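Local atomic coordinates of DNA methyltransferase (Nicotiana tabacum, PDB entry 4ONQ), a protein that probably transfers methyl groups from S-adenosyl-L-methionine to the C5 position of cytosines in DNA, seen here as its catalytic domain with sinefungin bound. Residues P31-G36 / S59-E64; I269-W274 / L283-D288. The protein carries 5 engineered substitutions. One frame throughout, in Å; residues are numbered along the deposited sequence.

Contact 1 of 2, residues P31-G36 / S59-E64. Engineered in segment 31-36: Ser32 (natural residue Glu). Engineered in segment 59-64: Ser59 (natural residue Phe).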
ATOM      1  N   PRO A  31      -2.332 -23.083   9.615  1.00100.62           N
ATOM      2  CA  PRO A  31      -3.470 -23.823  10.166  1.00 98.26           C
ATOM      3  C   PRO A  31      -4.240 -24.517   9.046  1.00 94.06           C
ATOM      4  O   PRO A  31      -4.376 -23.939   7.971  1.00 95.11           O
ATOM      5  CB  PRO A  31      -4.323 -22.724  10.797  1.00100.60           C
ATOM      6  CG  PRO A  31      -3.349 -21.595  11.109  1.00 94.88           C
ATOM      7  CD  PRO A  31      -2.071 -21.832  10.350  1.00 94.90           C
ATOM      8  N   SER A  32      -4.705 -25.740   9.282  1.00 92.84           N
ATOM      9  CA  SER A  32      -5.330 -26.555   8.237  1.00 88.08           C
ATOM     10  C   SER A  32      -6.507 -25.868   7.555  1.00 86.30           C
ATOM     11  O   SER A  32      -6.702 -26.003   6.351  1.00 87.57           O
ATOM     12  CB  SER A  32      -5.783 -27.899   8.817  1.00 94.19           C
ATOM     13  OG  SER A  32      -6.533 -28.652   7.881  1.00 96.89           O
ATOM     14  N   GLN A  33      -7.300 -25.149   8.336  1.00 87.43           N
ATOM     15  CA  GLN A  33      -8.483 -24.469   7.816  1.00 89.02           C
ATOM     16  C   GLN A  33      -8.100 -23.225   7.021  1.00 82.09           C
ATOM     17  O   GLN A  33      -8.850 -22.759   6.161  1.00 77.01           O
ATOM     18  CB  GLN A  33      -9.438 -24.094   8.959  1.00111.35           C
ATOM     19  CG  GLN A  33      -8.931 -22.992   9.897  1.00115.56           C
ATOM     20  CD  GLN A  33      -7.885 -23.467  10.897  1.00119.33           C
ATOM     21  OE1 GLN A  33      -7.182 -24.451  10.666  1.00119.65           O
ATOM     22  NE2 GLN A  33      -7.779 -22.760  12.018  1.00118.66           N
ATOM     23  N   ALA A  34      -6.916 -22.700   7.311  1.00 84.29           N
ATOM     24  CA  ALA A  34      -6.432 -21.483   6.677  1.00 82.43           C
ATOM     25  C   ALA A  34      -5.953 -21.726   5.249  1.00 75.43           C
ATOM     26  O   ALA A  34      -5.755 -20.782   4.487  1.00 75.09           O
ATOM     27  CB  ALA A  34      -5.321 -20.861   7.513  1.00 96.51           C
ATOM     28  N   VAL A  35      -5.774 -22.993   4.884  1.00 83.18           N
ATOM     29  CA  VAL A  35      -5.262 -23.337   3.560  1.00 87.44           C
ATOM     30  C   VAL A  35      -6.388 -23.407   2.530  1.00 91.73           C
ATOM     31  O   VAL A  35      -7.447 -22.805   2.711  1.00 81.90           O
ATOM     32  CB  VAL A  35      -4.481 -24.673   3.575  1.00 76.84           C
ATOM     33  CG1 VAL A  35      -5.438 -25.851   3.717  1.00 89.78           C
ATOM     34  CG2 VAL A  35      -3.677 -24.827   2.303  1.00 76.70           C
ATOM     35  N   GLY A  36      -6.149 -24.141   1.447  1.00116.60           N
ATOM     36  CA  GLY A  36      -7.128 -24.299   0.389  1.00114.92           C
ATOM     37  C   GLY A  36      -7.355 -23.018  -0.385  1.00111.51           C
ATOM     38  O   GLY A  36      -6.997 -21.935   0.077  1.00111.02           O
ATOM     39  N   SER A  59     -10.593 -14.025  13.605  1.00 59.78           N
ATOM     40  CA  SER A  59     -11.583 -13.943  12.540  1.00 65.66           C
ATOM     41  C   SER A  59     -11.043 -14.532  11.242  1.00 69.16           C
ATOM     42  O   SER A  59     -11.806 -15.009  10.401  1.00 70.16           O
ATOM     43  CB  SER A  59     -12.018 -12.495  12.318  1.00 80.24           C
ATOM     44  OG  SER A  59     -12.646 -11.971  13.472  1.00 86.23           O
ATOM     45  N   LEU A  60      -9.724 -14.500  11.084  1.00 67.86           N
ATOM     46  CA  LEU A  60      -9.096 -14.986   9.859  1.00 64.91           C
ATOM     47  C   LEU A  60      -8.295 -16.260  10.090  1.00 63.07           C
ATOM     48  O   LEU A  60      -7.085 -16.293   9.865  1.00 65.40           O
ATOM     49  CB  LEU A  60      -8.204 -13.909   9.232  1.00 48.75           C
ATOM     50  CG  LEU A  60      -8.903 -12.687   8.640  1.00 48.36           C
ATOM     51  CD1 LEU A  60      -7.885 -11.716   8.056  1.00 45.53           C
ATOM     52  CD2 LEU A  60      -9.901 -13.110   7.579  1.00 50.57           C
ATOM     53  N   TYR A  61      -8.980 -17.297  10.556  1.00 64.25           N
ATOM     54  CA  TYR A  61      -8.428 -18.647  10.588  1.00 58.92           C
ATOM     55  C   TYR A  61      -7.148 -18.772  11.421  1.00 69.86           C
ATOM     56  O   TYR A  61      -6.273 -19.581  11.111  1.00 77.30           O
ATOM     57  CB  TYR A  61      -8.228 -19.143   9.153  1.00 68.14           C
ATOM     58  CG  TYR A  61      -9.400 -18.769   8.267  1.00 71.66           C
ATOM     59  CD1 TYR A  61     -10.626 -19.407   8.402  1.00 73.51           C
ATOM     60  CD2 TYR A  61      -9.291 -17.759   7.320  1.00 72.08           C
ATOM     61  CE1 TYR A  61     -11.706 -19.062   7.609  1.00 70.65           C
ATOM     62  CE2 TYR A  61     -10.366 -17.405   6.524  1.00 70.81           C
ATOM     63  CZ  TYR A  61     -11.568 -18.060   6.672  1.00 74.56           C
ATOM     64  OH  TYR A  61     -12.638 -17.713   5.880  1.00 78.23           O
ATOM     65  N   ASP A  62      -7.060 -17.952  12.470  1.00 72.01           N
ATOM     66  CA  ASP A  62      -5.985 -18.004  13.466  1.00 66.33           C
ATOM     67  C   ASP A  62      -4.604 -17.572  12.976  1.00 72.84           C
ATOM     68  O   ASP A  62      -3.642 -17.580  13.744  1.00 78.07           O
ATOM     69  CB  ASP A  62      -5.904 -19.386  14.107  1.00 83.85           C
ATOM     70  CG  ASP A  62      -7.194 -19.785  14.775  1.00 92.64           C
ATOM     71  OD1 ASP A  62      -7.806 -18.922  15.438  1.00 80.56           O
ATOM     72  OD2 ASP A  62      -7.598 -20.959  14.631  1.00106.09           O
ATOM     73  N   ILE A  63      -4.517 -17.186  11.707  1.00 74.06           N
ATOM     74  CA  ILE A  63      -3.255 -16.766  11.099  1.00 70.84           C
ATOM     75  C   ILE A  63      -2.599 -15.587  11.833  1.00 71.55           C
ATOM     76  O   ILE A  63      -3.264 -14.623  12.217  1.00 53.66           O
ATOM     77  CB  ILE A  63      -3.450 -16.420   9.602  1.00 68.55           C
ATOM     78  CG1 ILE A  63      -4.043 -17.622   8.858  1.00 62.57           C
ATOM     79  CG2 ILE A  63      -2.138 -15.976   8.965  1.00 55.07           C
ATOM     80  CD1 ILE A  63      -4.094 -17.448   7.354  1.00 59.52           C
ATOM     81  N   GLU A  64      -1.304 -15.642  12.012  1.00 82.62           N
ATOM     82  CA  GLU A  64      -0.650 -14.538  12.644  1.00 83.76           C
ATOM     83  C   GLU A  64      -0.186 -13.581  11.591  1.00 81.12           C
ATOM     84  O   GLU A  64       0.303 -13.976  10.555  1.00 79.37           O
ATOM     85  CB  GLU A  64       0.558 -15.000  13.421  1.00106.25           C
ATOM     86  CG  GLU A  64       0.295 -15.757  14.661  1.00129.68           C
ATOM     87  CD  GLU A  64       1.459 -16.654  14.984  1.00157.25           C
ATOM     88  OE1 GLU A  64       2.350 -16.777  14.125  1.00165.31           O
ATOM     89  OE2 GLU A  64       1.497 -17.234  16.084  1.00169.20           O
TER

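Contact 2 of 2, residues I269-W274 / L283-D288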
ATOM      1  N   ILE A 269     -10.438   6.054 -11.685  1.00 35.49           N
ATOM      2  CA  ILE A 269      -8.985   5.966 -11.780  1.00 37.61           C
ATOM      3  C   ILE A 269      -8.576   4.568 -12.247  1.00 40.64           C
ATOM      4  O   ILE A 269      -7.739   4.400 -13.158  1.00 32.09           O
ATOM      5  CB  ILE A 269      -8.310   6.300 -10.425  1.00 31.27           C
ATOM      6  CG1 ILE A 269      -8.258   7.812 -10.216  1.00 31.41           C
ATOM      7  CG2 ILE A 269      -6.907   5.737 -10.365  1.00 30.36           C
ATOM      8  CD1 ILE A 269      -8.037   8.215  -8.775  1.00 35.31           C
ATOM      9  N   VAL A 270      -9.198   3.567 -11.632  1.00 32.16           N
ATOM     10  CA  VAL A 270      -8.856   2.181 -11.918  1.00 32.10           C
ATOM     11  C   VAL A 270      -9.310   1.775 -13.321  1.00 33.83           C
ATOM     12  O   VAL A 270      -8.598   1.064 -14.021  1.00 45.66           O
ATOM     13  CB  VAL A 270      -9.414   1.223 -10.844  1.00 32.05           C
ATOM     14  CG1 VAL A 270      -9.196  -0.231 -11.245  1.00 32.27           C
ATOM     15  CG2 VAL A 270      -8.768   1.511  -9.496  1.00 31.15           C
ATOM     16  N   ARG A 271     -10.483   2.249 -13.731  1.00 36.81           N
ATOM     17  CA  ARG A 271     -11.003   1.993 -15.073  1.00 42.10           C
ATOM     18  C   ARG A 271     -10.077   2.580 -16.142  1.00 44.48           C
ATOM     19  O   ARG A 271      -9.719   1.903 -17.121  1.00 48.32           O
ATOM     20  CB  ARG A 271     -12.415   2.573 -15.211  1.00 44.58           C
ATOM     21  CG  ARG A 271     -13.009   2.494 -16.619  1.00 49.02           C
ATOM     22  CD  ARG A 271     -13.241   1.050 -17.069  1.00 60.69           C
ATOM     23  NE  ARG A 271     -14.140   0.319 -16.174  1.00 64.86           N
ATOM     24  CZ  ARG A 271     -14.461  -0.965 -16.316  1.00 57.67           C
ATOM     25  NH1 ARG A 271     -13.957  -1.674 -17.321  1.00 57.56           N
ATOM     26  NH2 ARG A 271     -15.282  -1.543 -15.449  1.00 44.14           N
ATOM     27  N   SER A 272      -9.689   3.841 -15.948  1.00 40.68           N
ATOM     28  CA  SER A 272      -8.745   4.490 -16.850  1.00 35.70           C
ATOM     29  C   SER A 272      -7.457   3.682 -16.951  1.00 42.72           C
ATOM     30  O   SER A 272      -6.962   3.440 -18.051  1.00 35.83           O
ATOM     31  CB  SER A 272      -8.440   5.914 -16.398  1.00 36.49           C
ATOM     32  OG  SER A 272      -9.526   6.772 -16.677  1.00 49.17           O
ATOM     33  N   TRP A 273      -6.933   3.251 -15.804  1.00 36.65           N
ATOM     34  CA  TRP A 273      -5.728   2.421 -15.785  1.00 33.38           C
ATOM     35  C   TRP A 273      -5.923   1.107 -16.543  1.00 45.06           C
ATOM     36  O   TRP A 273      -5.015   0.615 -17.221  1.00 38.90           O
ATOM     37  CB  TRP A 273      -5.326   2.112 -14.344  1.00 33.14           C
ATOM     38  CG  TRP A 273      -4.180   1.163 -14.244  1.00 38.53           C
ATOM     39  CD1 TRP A 273      -2.856   1.470 -14.343  1.00 35.19           C
ATOM     40  CD2 TRP A 273      -4.250  -0.253 -14.022  1.00 34.24           C
ATOM     41  NE1 TRP A 273      -2.096   0.332 -14.202  1.00 40.33           N
ATOM     42  CE2 TRP A 273      -2.927  -0.738 -14.002  1.00 32.23           C
ATOM     43  CE3 TRP A 273      -5.300  -1.156 -13.840  1.00 44.36           C
ATOM     44  CZ2 TRP A 273      -2.628  -2.084 -13.806  1.00 32.48           C
ATOM     45  CZ3 TRP A 273      -5.000  -2.495 -13.642  1.00 43.84           C
ATOM     46  CH2 TRP A 273      -3.675  -2.946 -13.632  1.00 38.50           C
ATOM     47  N   TRP A 274      -7.095   0.525 -16.400  1.00 34.20           N
ATOM     48  CA  TRP A 274      -7.398  -0.739 -16.982  1.00 39.70           C
ATOM     49  C   TRP A 274      -7.356  -0.646 -18.458  1.00 36.26           C
ATOM     50  O   TRP A 274      -6.834  -1.506 -19.122  1.00 46.19           O
ATOM     51  CB  TRP A 274      -8.744  -1.226 -16.504  1.00 35.33           C
ATOM     52  CG  TRP A 274      -9.101  -2.627 -16.863  1.00 36.68           C
ATOM     53  CD1 TRP A 274      -9.796  -3.067 -17.954  1.00 37.50           C
ATOM     54  CD2 TRP A 274      -8.822  -3.819 -16.116  1.00 41.93           C
ATOM     55  NE1 TRP A 274      -9.953  -4.392 -17.926  1.00 37.95           N
ATOM     56  CE2 TRP A 274      -9.388  -4.908 -16.868  1.00 43.05           C
ATOM     57  CE3 TRP A 274      -8.175  -4.089 -14.951  1.00 39.91           C
ATOM     58  CZ2 TRP A 274      -9.300  -6.191 -16.446  1.00 39.20           C
ATOM     59  CZ3 TRP A 274      -8.084  -5.388 -14.548  1.00 39.85           C
ATOM     60  CH2 TRP A 274      -8.642  -6.414 -15.273  1.00 36.39           C
ATOM     61  N   LEU A 283     -12.931  -6.156 -16.092  1.00 39.06           N
ATOM     62  CA  LEU A 283     -12.966  -5.452 -14.852  1.00 42.99           C
ATOM     63  C   LEU A 283     -14.403  -5.179 -14.444  1.00 40.64           C
ATOM     64  O   LEU A 283     -15.138  -4.579 -15.145  1.00 44.86           O
ATOM     65  CB  LEU A 283     -12.150  -4.182 -14.992  1.00 37.10           C
ATOM     66  CG  LEU A 283     -12.295  -3.157 -13.907  1.00 48.37           C
ATOM     67  CD1 LEU A 283     -11.810  -3.638 -12.564  1.00 37.81           C
ATOM     68  CD2 LEU A 283     -11.697  -1.832 -14.274  1.00 50.15           C
ATOM     69  N   ILE A 284     -14.796  -5.629 -13.277  1.00 50.73           N
ATOM     70  CA  ILE A 284     -16.160  -5.431 -12.850  1.00 45.01           C
ATOM     71  C   ILE A 284     -16.262  -4.667 -11.559  1.00 49.67           C
ATOM     72  O   ILE A 284     -15.750  -5.088 -10.564  1.00 51.77           O
ATOM     73  CB  ILE A 284     -16.854  -6.764 -12.675  1.00 41.21           C
ATOM     74  CG1 ILE A 284     -16.820  -7.507 -13.976  1.00 41.79           C
ATOM     75  CG2 ILE A 284     -18.291  -6.570 -12.301  1.00 42.35           C
ATOM     76  CD1 ILE A 284     -17.465  -8.847 -13.904  1.00 42.98           C
ATOM     77  N   HIS A 285     -16.974  -3.557 -11.571  1.00 54.95           N
ATOM     78  CA  HIS A 285     -17.074  -2.708 -10.385  1.00 55.84           C
ATOM     79  C   HIS A 285     -18.387  -2.847  -9.616  1.00 55.60           C
ATOM     80  O   HIS A 285     -19.467  -2.915 -10.202  1.00 59.90           O
ATOM     81  CB  HIS A 285     -16.830  -1.236 -10.735  1.00 40.81           C
ATOM     82  CG  HIS A 285     -15.397  -0.812 -10.604  1.00 47.47           C
ATOM     83  ND1 HIS A 285     -14.677  -0.973  -9.439  1.00 51.39           N
ATOM     84  CD2 HIS A 285     -14.556  -0.225 -11.488  1.00 42.48           C
ATOM     85  CE1 HIS A 285     -13.453  -0.509  -9.613  1.00 43.80           C
ATOM     86  NE2 HIS A 285     -13.354  -0.046 -10.846  1.00 43.45           N
ATOM     87  N   PHE A 286     -18.268  -2.898  -8.294  1.00 42.76           N
ATOM     88  CA  PHE A 286     -19.413  -2.790  -7.404  1.00 41.84           C
ATOM     89  C   PHE A 286     -19.140  -1.644  -6.456  1.00 45.39           C
ATOM     90  O   PHE A 286     -17.987  -1.380  -6.111  1.00 48.40           O
ATOM     91  CB  PHE A 286     -19.610  -4.073  -6.605  1.00 52.94           C
ATOM     92  CG  PHE A 286     -20.150  -5.211  -7.411  1.00 56.56           C
ATOM     93  CD1 PHE A 286     -21.510  -5.339  -7.623  1.00 66.87           C
ATOM     94  CD2 PHE A 286     -19.298  -6.161  -7.946  1.00 52.04           C
ATOM     95  CE1 PHE A 286     -22.015  -6.388  -8.364  1.00 64.25           C
ATOM     96  CE2 PHE A 286     -19.795  -7.216  -8.683  1.00 61.68           C
ATOM     97  CZ  PHE A 286     -21.156  -7.330  -8.895  1.00 69.70           C
ATOM     98  N   ASN A 287     -20.198  -0.969  -6.028  1.00 51.56           N
ATOM     99  CA  ASN A 287     -20.045   0.210  -5.189  1.00 42.83           C
ATOM    100  C   ASN A 287     -19.967  -0.116  -3.705  1.00 49.74           C
ATOM    101  O   ASN A 287     -19.195   0.498  -2.969  1.00 54.50           O
ATOM    102  CB  ASN A 287     -21.159   1.213  -5.472  1.00 53.67           C
ATOM    103  CG  ASN A 287     -21.123   1.724  -6.898  1.00 73.08           C
ATOM    104  OD1 ASN A 287     -20.314   1.270  -7.712  1.00 73.02           O
ATOM    105  ND2 ASN A 287     -22.005   2.667  -7.213  1.00 79.79           N
ATOM    106  N   ASP A 288     -20.752  -1.092  -3.264  1.00 61.78           N
ATOM    107  CA  ASP A 288     -20.798  -1.409  -1.842  1.00 67.86           C
ATOM    108  C   ASP A 288     -20.451  -2.862  -1.555  1.00 66.96           C
ATOM    109  O   ASP A 288     -20.917  -3.776  -2.230  1.00 66.54           O
ATOM    110  CB  ASP A 288     -22.170  -1.069  -1.253  1.00 77.64           C
ATOM    111  CG  ASP A 288     -22.135  -0.909   0.259  1.00 89.85           C
ATOM    112  OD1 ASP A 288     -21.171  -1.389   0.890  1.00 92.77           O
ATOM    113  OD2 ASP A 288     -23.074  -0.300   0.816  1.00 92.27           O
TER
HETATM  114  O   HOH W   1     -13.797  -4.694 -18.603  1.00 56.99           O

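Contact 1 of 2, residues P31-G36 / S59-E64
A type I' beta turn from Leu60 to Ile63, just after helix 50-59, meets the short helix-like bend at 32-34 that precedes strand 39-45. Ala34 meets both Ile63 and Tyr61. Ala34 CB lies 3.6 Å from Ile63 CD1 and 3.8 Å from Tyr61 CB. Ile63 reaches it with the longer branch, CG1 and CD1, because CG1 stands beside the backbone N and anti to the carbonyl carbon (chi1 -57°). Pro31 lays the CG corner of its ring 3.6 Å from Tyr61 O. Gln33 and Tyr61 run past each other in opposite directions, with Gln33 CG 4.0 Å from Tyr61 CB and the amide and ring planes 85° apart. The Gln33 chain bends at chi2, and NE2 comes within 3.2 Å of Asp62 OD2. The angle is too poor for a hydrogen bond, and the amide and carboxylate planes stand nearly square to each other. The clearest contacts across the pair are apolar. Beyond them, the Tyr61 ring makes a cation-pi contact with Lys349 of helix 337-352, and Ala34 O accepts a bond from Asn85 ND2. Tyr61 and Asp62, both at positive phi, fill the two central positions that define a type I' turn.

Contact 2 of 2, residues I269-W274 / L283-D288
This buried helix-on-strand contact lies within a beta-alpha-beta unit of the Rossmann-like methyltransferase fold. Residues 269-274 of helix 264-276 pack on residues 283-286 of strand 282-286, which the helix precedes in the chain. The axes of these two segments are 10.2 Å apart and nearly antiparallel, at 175°. Leu283 is the centre of the contact. Leu283 CB sits over the face of the Trp274 indole in a CH-pi contact, 3.5 Å from the centroid of the five-membered ring. The indole is placed there with CG anti to the backbone N (chi1 -171°). An alanine in place of Trp274 would remove this face and is likely to leave Leu283 CB without its main cover from the helix.

Leu283 CD2 serves a second flat group. Leu283 CD2 lies over the centre of one face of the Arg271 guanidinium, 3.5 Å from Arg271 CZ. The arginine chain folds at chi2 and chi3, which brings the guanidinium back over the leucine. Arg271 NH2 also donates to Leu283 O at 3.1 Å. The donor stands well above the carbonyl plane, and the N-H...O angle is 150°. Water 1 accepts from both Arg271 NH1 and Leu283 N, and so bridges the two.

Further along the strand, Val270 CB approaches the edge of the His285 ring, 4.1 Å from His285 NE2. His285 ND1 is bonded to Ser259 O, which ties the ring to the neighbouring strand. Asp288, just past the strand, touches the bound sinefungin. Strand 282-286 is outermost in the mixed sheet and pairs with the parallel strand 254-260. Trp274 also touches Leu254 and Val257 of that strand, while Ile284 and Phe286 pack against helix 294-304.

How the contacts relate
The two contacts lie in different parts of the same catalytic domain. Their centres are 30 Å apart, and their nearest atoms are about 17 Å apart. Contact 1 is partly buried and joins two loops near one end of the mixed sheet, where strand 66-69 is outermost. Contact 2 is buried and joins a helix to the other outermost strand, 282-286. They share no helix or strand. Contact 1 brings small apolar groups together beside the exposed Gln33 and Asp62. Contact 2 adds an aromatic face, a guanidinium with a leucine methyl over its face and a direct hydrogen bond. Of the two, only contact 2 includes a residue of the sinefungin pocket.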